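Local coordinates for glycosyl hydrolase family 62 protein (Coprinopsis cinerea, PDB 5B6T), which hydrolyses alpha-L-arabinofuranosidic linkages, probably releasing arabinose side groups from arabinoxylan, at residues V146-S151 and N273-P278; F87-Q92 and T169-F174; A196-R201 and H265-R270. All coordinates share one frame; numbering follows the deposited sequence.

Contact 1: residues V146-S151 and N273-P278; sequences VICDSS and NDQTLP
A type I beta turn, Asp274 to Leu277, brings Gln275 and Thr276 against Cys148, where the first strand (142-148) of one blade ends in the five-bladed beta-propeller of this GH62 enzyme. The main link is a backbone bond from Cys148 N to Gln275 O (2.8 Å, 152° at the hydrogen). Beside it, Thr276 CA points its C-H at Cys148 O from 3.3 Å, and one water donates both to that oxygen and to Thr276 O. Gln275 CG lies between its N and carbonyl carbon (chi1 70°), which lays it 3.7 Å from Cys148 CB, next to the sulfur bonded to Cys153. At the far end, Gln275 OE1 accepts from Ala90 N, while NE2 reaches Asp149 O through a second water. Ile147 extends CD1 to 4.0 Å from Leu277 CB. Cutting Ile147 back to an alanine would probably open a gap beside Thr276 O and Leu277 CB, leaving that flank without its apolar cover. Within the turn, Asp274 OD1 is gripped twice: by Thr276 N from above the carboxylate plane, an Asx turn, and by Thr276 OG1 on its syn lone pair (2.6 Å). The loop is thus held by one main-chain bond, a C-H...O contact and two bridging waters.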
loop_
_atom_site.group_PDB
_atom_site.type_symbol
_atom_site.label_atom_id
_atom_site.label_comp_id
_atom_site.label_asym_id
_atom_site.label_seq_id
_atom_site.Cartn_x
_atom_site.Cartn_y
_atom_site.Cartn_z
ATOM N N VAL A 146 -1.408 6.192 -6.543
ATOM C CA VAL A 146 -1.560 7.572 -7.004
ATOM C C VAL A 146 -1.063 8.554 -5.955
ATOM O O VAL A 146 -1.346 8.419 -4.770
ATOM C CB VAL A 146 -3.044 7.874 -7.353
ATOM C CG1 VAL A 146 -3.262 9.373 -7.581
ATOM C CG2 VAL A 146 -3.519 7.054 -8.538
ATOM N N ILE A 147 -0.343 9.571 -6.422
ATOM C CA ILE A 147 -0.046 10.773 -5.632
ATOM C C ILE A 147 -0.063 11.967 -6.578
ATOM O O ILE A 147 0.486 11.909 -7.684
ATOM C CB ILE A 147 1.270 10.657 -4.826
ATOM C CG1 ILE A 147 1.577 11.962 -4.087
ATOM C CG2 ILE A 147 2.464 10.228 -5.686
ATOM C CD1 ILE A 147 2.687 11.858 -3.085
ATOM N N CYS A 148 -0.681 13.062 -6.122
ATOM C CA CYS A 148 -0.780 14.294 -6.894
ATOM C C CYS A 148 -0.089 15.437 -6.163
ATOM O O CYS A 148 -0.048 15.469 -4.939
ATOM C CB CYS A 148 -2.245 14.672 -7.105
ATOM S SG CYS A 148 -3.248 13.306 -7.739
ATOM N N ASP A 149 0.373 16.428 -6.923
ATOM C CA ASP A 149 0.791 17.687 -6.315
ATOM C C ASP A 149 -0.179 18.766 -6.825
ATOM O O ASP A 149 -1.265 18.425 -7.272
ATOM C CB ASP A 149 2.276 17.956 -6.591
ATOM C CG ASP A 149 2.577 18.325 -8.037
ATOM O OD1 ASP A 149 1.694 18.373 -8.905
ATOM O OD2 ASP A 149 3.769 18.581 -8.306
ATOM N N SER A 150 0.172 20.049 -6.792
ATOM C CA SER A 150 -0.781 21.083 -7.231
ATOM C C SER A 150 -1.087 21.105 -8.734
ATOM O O SER A 150 -2.038 21.763 -9.178
ATOM C CB SER A 150 -0.270 22.472 -6.804
ATOM O OG SER A 150 0.934 22.794 -7.482
ATOM N N SER A 151 -0.292 20.420 -9.537
ATOM C CA SER A 151 -0.564 20.447 -10.989
ATOM C C SER A 151 -0.649 19.108 -11.690
ATOM O O SER A 151 -1.342 19.015 -12.713
ATOM C CB SER A 151 0.427 21.346 -11.706
ATOM O OG SER A 151 1.663 20.715 -11.779
ATOM N N ASN A 273 -6.235 13.213 4.059
ATOM C CA ASN A 273 -6.827 12.166 3.252
ATOM C C ASN A 273 -6.955 12.471 1.782
ATOM O O ASN A 273 -7.471 11.628 1.060
ATOM C CB ASN A 273 -8.195 11.783 3.831
ATOM C CG ASN A 273 -8.064 11.237 5.241
ATOM O OD1 ASN A 273 -7.027 10.667 5.566
ATOM N ND2 ASN A 273 -9.078 11.438 6.082
ATOM N N ASP A 274 -6.467 13.634 1.356
ATOM C CA ASP A 274 -6.614 14.043 -0.024
ATOM C C ASP A 274 -5.582 13.442 -0.962
ATOM O O ASP A 274 -4.758 12.613 -0.570
ATOM C CB ASP A 274 -6.771 15.570 -0.163
ATOM C CG ASP A 274 -5.475 16.337 -0.101
ATOM O OD1 ASP A 274 -4.394 15.736 -0.091
ATOM O OD2 ASP A 274 -5.548 17.600 -0.056
ATOM N N GLN A 275 -5.670 13.835 -2.224
ATOM C CA GLN A 275 -4.853 13.266 -3.274
ATOM C C GLN A 275 -3.379 13.597 -3.199
ATOM O O GLN A 275 -2.605 13.107 -4.035
ATOM C CB GLN A 275 -5.400 13.703 -4.647
ATOM C CG GLN A 275 -5.218 15.162 -5.005
ATOM C CD GLN A 275 -6.174 16.125 -4.310
ATOM O OE1 GLN A 275 -7.179 15.736 -3.693
ATOM N NE2 GLN A 275 -5.872 17.435 -4.445
ATOM N N THR A 276 -2.984 14.440 -2.248
ATOM C CA THR A 276 -1.550 14.746 -2.076
ATOM C C THR A 276 -0.816 13.709 -1.233
ATOM O O THR A 276 0.419 13.763 -1.121
ATOM C CB THR A 276 -1.303 16.148 -1.489
ATOM O OG1 THR A 276 -1.805 16.212 -0.151
ATOM C CG2 THR A 276 -1.982 17.217 -2.352
ATOM N N LEU A 277 -1.548 12.759 -0.650
ATOM C CA LEU A 277 -0.917 11.677 0.151
ATOM C C LEU A 277 0.156 12.219 1.130
ATOM O O LEU A 277 1.325 11.806 1.122
ATOM C CB LEU A 277 -0.340 10.571 -0.756
ATOM C CG LEU A 277 -1.321 9.500 -1.263
ATOM C CD1 LEU A 277 -1.819 8.644 -0.095
ATOM C CD2 LEU A 277 -2.506 10.051 -2.043
ATOM N N PRO A 278 -0.255 13.131 2.022
ATOM C CA PRO A 278 0.692 13.696 2.973
ATOM C C PRO A 278 0.887 12.857 4.222
ATOM O O PRO A 278 -0.057 12.205 4.718
ATOM C CB PRO A 278 0.038 15.029 3.338
ATOM C CG PRO A 278 -1.418 14.760 3.256
ATOM C CD PRO A 278 -1.602 13.689 2.210
HETATM O O HOH W 1 1.806 15.335 -2.917
HETATM O O HOH W 2 -3.444 18.648 -5.501
#

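Contact 2: residues F87-Q92 and T169-F174; sequences FYFAPQ and TSLSNF
The Phe89 and Phe174 side chains enter from opposing segments and overlap where two neighbouring blades of the beta-propeller meet, Phe89 closing strand 82-89 and Phe174 following strand 163-170. Their planes are inclined by 31° with centroids 4.7 Å apart, and Phe174 CD2 sits over the centre of the Phe89 ring, 3.6 Å from Phe89 CE1. Pro91 CD covers the opposite face of Phe89 off-centre, so that ring is held between the two. Its edge is turned to Leu171: the carbonyl oxygen Leu171 O lies near the ring plane, 3.4 Å from Phe89 CZ, and the methyl Leu171 CD1 crosses beside Phe89 CE1. Both phenylalanines have CG anti to the backbone N (chi1 -169° for Phe89, -179° for Phe174), which sends each ring out toward the other segment. Phe174 CZ then meets the edge of the Phe87 ring, which approaches from the opposite direction. Cys153 and Val146 of the second blade also pack against the Phe174 side chain. Toward the surface, Gln92 OE1 bonds to Tyr96 OH and NE2 is used twice, toward a water shared with Ser172 O and in a bent bond of 2.9 Å to Phe174 O, which lies in the plane of the Gln92 amide.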
loop_
_atom_site.group_PDB
_atom_site.type_symbol
_atom_site.label_atom_id
_atom_site.label_comp_id
_atom_site.label_asym_id
_atom_site.label_seq_id
_atom_site.Cartn_x
_atom_site.Cartn_y
_atom_site.Cartn_z
ATOM N N PHE A 87 -8.215 7.325 -1.265
ATOM C CA PHE A 87 -7.920 8.751 -1.028
ATOM C C PHE A 87 -9.087 9.581 -1.532
ATOM O O PHE A 87 -9.884 9.111 -2.347
ATOM C CB PHE A 87 -6.607 9.242 -1.703
ATOM C CG PHE A 87 -6.562 9.019 -3.186
ATOM C CD1 PHE A 87 -6.994 10.007 -4.067
ATOM C CD2 PHE A 87 -6.035 7.845 -3.723
ATOM C CE1 PHE A 87 -6.977 9.799 -5.430
ATOM C CE2 PHE A 87 -6.026 7.642 -5.101
ATOM C CZ PHE A 87 -6.449 8.639 -5.941
ATOM N N TYR A 88 -9.164 10.815 -1.062
ATOM C CA TYR A 88 -10.224 11.724 -1.459
ATOM C C TYR A 88 -9.674 12.642 -2.511
ATOM O O TYR A 88 -8.704 13.391 -2.252
ATOM C CB TYR A 88 -10.684 12.527 -0.242
ATOM C CG TYR A 88 -11.811 13.485 -0.481
ATOM C CD1 TYR A 88 -13.113 13.031 -0.700
ATOM C CD2 TYR A 88 -11.599 14.833 -0.388
ATOM C CE1 TYR A 88 -14.161 13.917 -0.890
ATOM C CE2 TYR A 88 -12.632 15.728 -0.575
ATOM C CZ TYR A 88 -13.906 15.266 -0.825
ATOM O OH TYR A 88 -14.953 16.177 -0.956
ATOM N N PHE A 89 -10.264 12.607 -3.699
ATOM C CA PHE A 89 -9.833 13.484 -4.788
ATOM C C PHE A 89 -10.651 14.756 -4.695
ATOM O O PHE A 89 -11.778 14.858 -5.215
ATOM C CB PHE A 89 -9.975 12.828 -6.161
ATOM C CG PHE A 89 -9.295 13.598 -7.251
ATOM C CD1 PHE A 89 -7.918 13.601 -7.341
ATOM C CD2 PHE A 89 -10.018 14.382 -8.145
ATOM C CE1 PHE A 89 -7.269 14.332 -8.301
ATOM C CE2 PHE A 89 -9.373 15.111 -9.129
ATOM C CZ PHE A 89 -8.008 15.098 -9.207
ATOM N N ALA A 90 -10.096 15.717 -3.974
ATOM C CA ALA A 90 -10.857 16.895 -3.545
ATOM C C ALA A 90 -11.475 17.692 -4.692
ATOM O O ALA A 90 -12.626 18.138 -4.561
ATOM C CB ALA A 90 -9.989 17.761 -2.654
ATOM N N PRO A 91 -10.772 17.841 -5.825
ATOM C CA PRO A 91 -11.395 18.647 -6.912
ATOM C C PRO A 91 -12.731 18.094 -7.432
ATOM O O PRO A 91 -13.568 18.859 -7.906
ATOM C CB PRO A 91 -10.320 18.634 -7.997
ATOM C CG PRO A 91 -9.033 18.515 -7.226
ATOM C CD PRO A 91 -9.346 17.573 -6.108
ATOM N N GLN A 92 -12.952 16.797 -7.295
ATOM C CA GLN A 92 -14.195 16.149 -7.730
ATOM C C GLN A 92 -15.134 15.807 -6.602
ATOM O O GLN A 92 -16.220 15.282 -6.854
ATOM C CB GLN A 92 -13.867 14.868 -8.494
ATOM C CG GLN A 92 -13.150 15.158 -9.785
ATOM C CD GLN A 92 -12.584 13.931 -10.438
ATOM O OE1 GLN A 92 -12.904 12.816 -10.046
ATOM N NE2 GLN A 92 -11.780 14.131 -11.451
ATOM N N THR A 169 -0.507 12.562 -15.369
ATOM C CA THR A 169 -1.548 13.290 -16.062
ATOM C C THR A 169 -1.799 14.603 -15.322
ATOM O O THR A 169 -1.272 14.793 -14.244
ATOM C CB THR A 169 -2.861 12.462 -16.182
ATOM O OG1 THR A 169 -3.749 13.068 -17.127
ATOM C CG2 THR A 169 -3.583 12.334 -14.871
ATOM N N SER A 170 -2.549 15.533 -15.907
ATOM C CA SER A 170 -2.874 16.755 -15.178
ATOM C C SER A 170 -3.879 16.512 -14.065
ATOM O O SER A 170 -4.733 15.620 -14.143
ATOM C CB SER A 170 -3.405 17.853 -16.102
ATOM O OG SER A 170 -4.632 17.427 -16.633
ATOM N N LEU A 171 -3.814 17.352 -13.036
ATOM C CA LEU A 171 -4.827 17.333 -11.991
ATOM C C LEU A 171 -6.253 17.480 -12.547
ATOM O O LEU A 171 -7.166 16.819 -12.066
ATOM C CB LEU A 171 -4.509 18.411 -10.936
ATOM C CG LEU A 171 -5.273 18.433 -9.619
ATOM C CD1 LEU A 171 -4.905 17.249 -8.764
ATOM C CD2 LEU A 171 -4.926 19.714 -8.883
ATOM N N SER A 172 -6.466 18.348 -13.549
ATOM C CA SER A 172 -7.815 18.553 -14.098
ATOM C C SER A 172 -8.297 17.358 -14.903
ATOM O O SER A 172 -9.489 17.083 -14.914
ATOM C CB SER A 172 -7.906 19.834 -14.965
ATOM O OG SER A 172 -6.912 19.829 -15.966
ATOM N N ASN A 173 -7.401 16.616 -15.556
ATOM C CA ASN A 173 -7.840 15.486 -16.390
ATOM C C ASN A 173 -8.008 14.147 -15.651
ATOM O O ASN A 173 -8.704 13.265 -16.148
ATOM C CB ASN A 173 -6.884 15.246 -17.549
ATOM C CG ASN A 173 -7.034 16.274 -18.655
ATOM O OD1 ASN A 173 -8.086 16.897 -18.810
ATOM N ND2 ASN A 173 -5.983 16.453 -19.429
ATOM N N PHE A 174 -7.348 14.033 -14.488
ATOM C CA PHE A 174 -7.435 12.831 -13.648
ATOM C C PHE A 174 -8.910 12.406 -13.556
ATOM O O PHE A 174 -9.778 13.241 -13.306
ATOM C CB PHE A 174 -6.832 13.070 -12.268
ATOM C CG PHE A 174 -6.870 11.855 -11.378
ATOM C CD1 PHE A 174 -5.848 10.925 -11.420
ATOM C CD2 PHE A 174 -7.940 11.636 -10.524
ATOM C CE1 PHE A 174 -5.905 9.779 -10.609
ATOM C CE2 PHE A 174 -8.001 10.490 -9.726
ATOM C CZ PHE A 174 -6.981 9.563 -9.779
HETATM O O HOH W 3 -10.878 16.911 -12.103
#

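Contact 3: residues A196-R201 and H265-R270; sequences AANVYR and HGELIR. With CA (calcium ion), chain D.
Tyr200 OH takes the N-H of Leu268 at 2.9 Å (151° at the hydrogen) and gives its own proton to a water 2.7 Å away. Four groups hold that water: it accepts from Tyr200 OH and Arg270 NE and donates to Leu268 O and Glu267 OE1, tying both segments to one point. The same Glu267 OE1 receives Arg270 NH2 in a salt bridge of 2.9 Å that comes from above the carboxylate plane; Val31 N is a further donor to OE1, and Ser30 OG pairs with OE2. So many donors would probably favour the ionised carboxylate. Tyr200 CG stands anti to its carbonyl carbon (chi1 -61°), which carries the ring across to Leu268, whose CD1 lies 3.8 Å from Tyr200 CE2. Two residues back, Asn198 ND2 donates to Gly266 O at 3.0 Å, the acceptor lying in the plane of the amide, while OD1 bonds to Tyr286 OH and so fixes which way the amide is turned. Next along, Ala196 CB rests over one face of the His265 imidazole, a CH-pi contact 3.7 Å from the ring centroid. His265 NE2 binds calcium at 2.1 Å; five waters complete an octahedron, the one opposite NE2 lying beside Glu267 OE2. The two strands run nearly parallel (10°) but 7.9 Å apart, joined by side chains. They belong to adjacent blades, and the metal, sitting amid the blades on a single histidine and a shell of waters, fits the central calcium site of GH62 propellers.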
loop_
_atom_site.group_PDB
_atom_site.type_symbol
_atom_site.label_atom_id
_atom_site.label_comp_id
_atom_site.label_asym_id
_atom_site.label_seq_id
_atom_site.Cartn_x
_atom_site.Cartn_y
_atom_site.Cartn_z
ATOM N N ALA A 196 5.010 -3.218 -4.015
ATOM C CA ALA A 196 4.384 -2.517 -2.891
ATOM C C ALA A 196 5.052 -1.182 -2.587
ATOM O O ALA A 196 5.423 -0.894 -1.446
ATOM C CB ALA A 196 4.356 -3.404 -1.657
ATOM N N ALA A 197 5.044 -0.311 -3.579
ATOM C CA ALA A 197 5.458 1.078 -3.367
ATOM C C ALA A 197 4.453 1.870 -2.495
ATOM O O ALA A 197 3.259 1.638 -2.532
ATOM C CB ALA A 197 5.653 1.793 -4.693
ATOM N N ASN A 198 5.001 2.787 -1.696
ATOM C CA ASN A 198 4.254 3.923 -1.150
ATOM C C ASN A 198 5.007 5.188 -1.503
ATOM O O ASN A 198 6.246 5.218 -1.481
ATOM C CB ASN A 198 4.133 3.918 0.388
ATOM C CG ASN A 198 3.563 2.638 0.971
ATOM O OD1 ASN A 198 4.291 1.899 1.637
ATOM N ND2 ASN A 198 2.266 2.418 0.820
ATOM N N VAL A 199 4.261 6.225 -1.852
ATOM C CA VAL A 199 4.834 7.534 -2.141
ATOM C C VAL A 199 4.017 8.618 -1.429
ATOM O O VAL A 199 2.818 8.706 -1.601
ATOM C CB VAL A 199 4.938 7.826 -3.645
ATOM C CG1 VAL A 199 5.800 9.069 -3.869
ATOM C CG2 VAL A 199 5.513 6.627 -4.357
ATOM N N TYR A 200 4.712 9.414 -0.592
ATOM C CA TYR A 200 4.064 10.429 0.240
ATOM C C TYR A 200 4.738 11.788 0.157
ATOM O O TYR A 200 5.951 11.858 -0.046
ATOM C CB TYR A 200 4.113 10.015 1.688
ATOM C CG TYR A 200 3.398 8.724 2.013
ATOM C CD1 TYR A 200 2.017 8.665 2.042
ATOM C CD2 TYR A 200 4.111 7.575 2.303
ATOM C CE1 TYR A 200 1.350 7.497 2.370
ATOM C CE2 TYR A 200 3.466 6.408 2.653
ATOM C CZ TYR A 200 2.066 6.366 2.661
ATOM O OH TYR A 200 1.434 5.184 3.007
ATOM N N ARG A 201 3.941 12.847 0.307
ATOM C CA ARG A 201 4.484 14.195 0.567
ATOM C C ARG A 201 4.832 14.284 2.038
ATOM O O ARG A 201 4.034 13.905 2.904
ATOM C CB ARG A 201 3.461 15.255 0.210
ATOM C CG ARG A 201 3.822 16.672 0.627
ATOM C CD ARG A 201 5.091 17.168 -0.047
ATOM N NE ARG A 201 5.501 18.458 0.503
ATOM C CZ ARG A 201 4.913 19.623 0.223
ATOM N NH1 ARG A 201 3.884 19.688 -0.615
ATOM N NH2 ARG A 201 5.363 20.744 0.800
ATOM N N HIS A 265 3.911 -5.445 2.629
ATOM C CA HIS A 265 2.926 -4.529 2.050
ATOM C C HIS A 265 2.051 -3.787 3.023
ATOM O O HIS A 265 1.136 -4.357 3.587
ATOM C CB HIS A 265 2.056 -5.283 1.048
ATOM C CG HIS A 265 1.326 -4.379 0.119
ATOM N ND1 HIS A 265 1.152 -4.646 -1.224
ATOM C CD2 HIS A 265 0.777 -3.162 0.336
ATOM C CE1 HIS A 265 0.502 -3.642 -1.781
ATOM N NE2 HIS A 265 0.253 -2.734 -0.857
ATOM N N GLY A 266 2.378 -2.517 3.238
ATOM C CA GLY A 266 1.681 -1.692 4.197
ATOM C C GLY A 266 1.416 -0.265 3.743
ATOM O O GLY A 266 1.511 0.078 2.550
ATOM N N GLU A 267 1.062 0.585 4.718
ATOM C CA GLU A 267 0.802 2.016 4.493
ATOM C C GLU A 267 1.056 2.769 5.770
ATOM O O GLU A 267 0.744 2.258 6.875
ATOM C CB GLU A 267 -0.643 2.295 4.040
ATOM C CG GLU A 267 -0.784 2.566 2.530
ATOM C CD GLU A 267 -2.150 3.028 2.104
ATOM O OE1 GLU A 267 -2.794 3.764 2.879
ATOM O OE2 GLU A 267 -2.602 2.636 0.992
ATOM N N LEU A 268 1.570 3.996 5.620
ATOM C CA LEU A 268 1.743 4.889 6.755
ATOM C C LEU A 268 0.420 5.572 7.101
ATOM O O LEU A 268 -0.414 5.871 6.228
ATOM C CB LEU A 268 2.788 5.989 6.488
ATOM C CG LEU A 268 4.281 5.606 6.542
ATOM C CD1 LEU A 268 5.132 6.767 6.018
ATOM C CD2 LEU A 268 4.718 5.260 7.965
ATOM N N ILE A 269 0.227 5.837 8.376
ATOM C CA ILE A 269 -0.884 6.697 8.778
ATOM C C ILE A 269 -0.599 8.117 8.274
ATOM O O ILE A 269 0.503 8.669 8.494
ATOM C CB ILE A 269 -1.094 6.680 10.305
ATOM C CG1 ILE A 269 -1.472 5.289 10.857
ATOM C CG2 ILE A 269 -2.131 7.697 10.712
ATOM C CD1 ILE A 269 -2.386 4.435 10.038
ATOM N N ARG A 270 -1.564 8.704 7.567
ATOM C CA ARG A 270 -1.374 9.982 6.893
ATOM C C ARG A 270 -1.753 11.170 7.766
ATOM O O ARG A 270 -2.409 11.008 8.767
ATOM C CB ARG A 270 -2.221 10.005 5.615
ATOM C CG ARG A 270 -2.064 8.781 4.725
ATOM C CD ARG A 270 -2.938 8.903 3.496
ATOM N NE ARG A 270 -3.121 7.594 2.908
ATOM C CZ ARG A 270 -4.106 7.286 2.084
ATOM N NH1 ARG A 270 -4.930 8.215 1.647
ATOM N NH2 ARG A 270 -4.242 6.033 1.695
HETATM CA CA CA D . -0.682 -0.807 -1.067
HETATM O O HOH W 4 3.494 -0.858 0.555
HETATM O O HOH W 5 1.271 0.057 -0.911
HETATM O O HOH W 6 -1.124 5.633 3.710
HETATM O O HOH W 7 -1.729 0.989 -1.179
HETATM O O HOH W 8 -0.539 -0.838 -3.123
HETATM O O HOH W 9 -0.705 -0.650 1.018
HETATM O O HOH W 10 -2.623 -1.782 -1.075
#

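Contact 3 lies deepest, its centre about 5 Å from the centre of the chain, whereas contacts 1 and 2 lie about 15 and 19 Å out; contact 2 alone includes an exposed touching residue, Pro91. All three bridge different blades or their loops, and contacts 1 and 2 adjoin where Asn273 O meets Tyr88 N, a probable hydrogen bond, and share the sheet of strand 142-148. Contact 1 meets contact 3 where Leu277 O and Arg201 N are hydrogen-bonded. Chemistry shifts with place: charge, ordered water and metal near the axis, main-chain and water bonds in the loop of residues 273-278, and aromatic packing toward the outside.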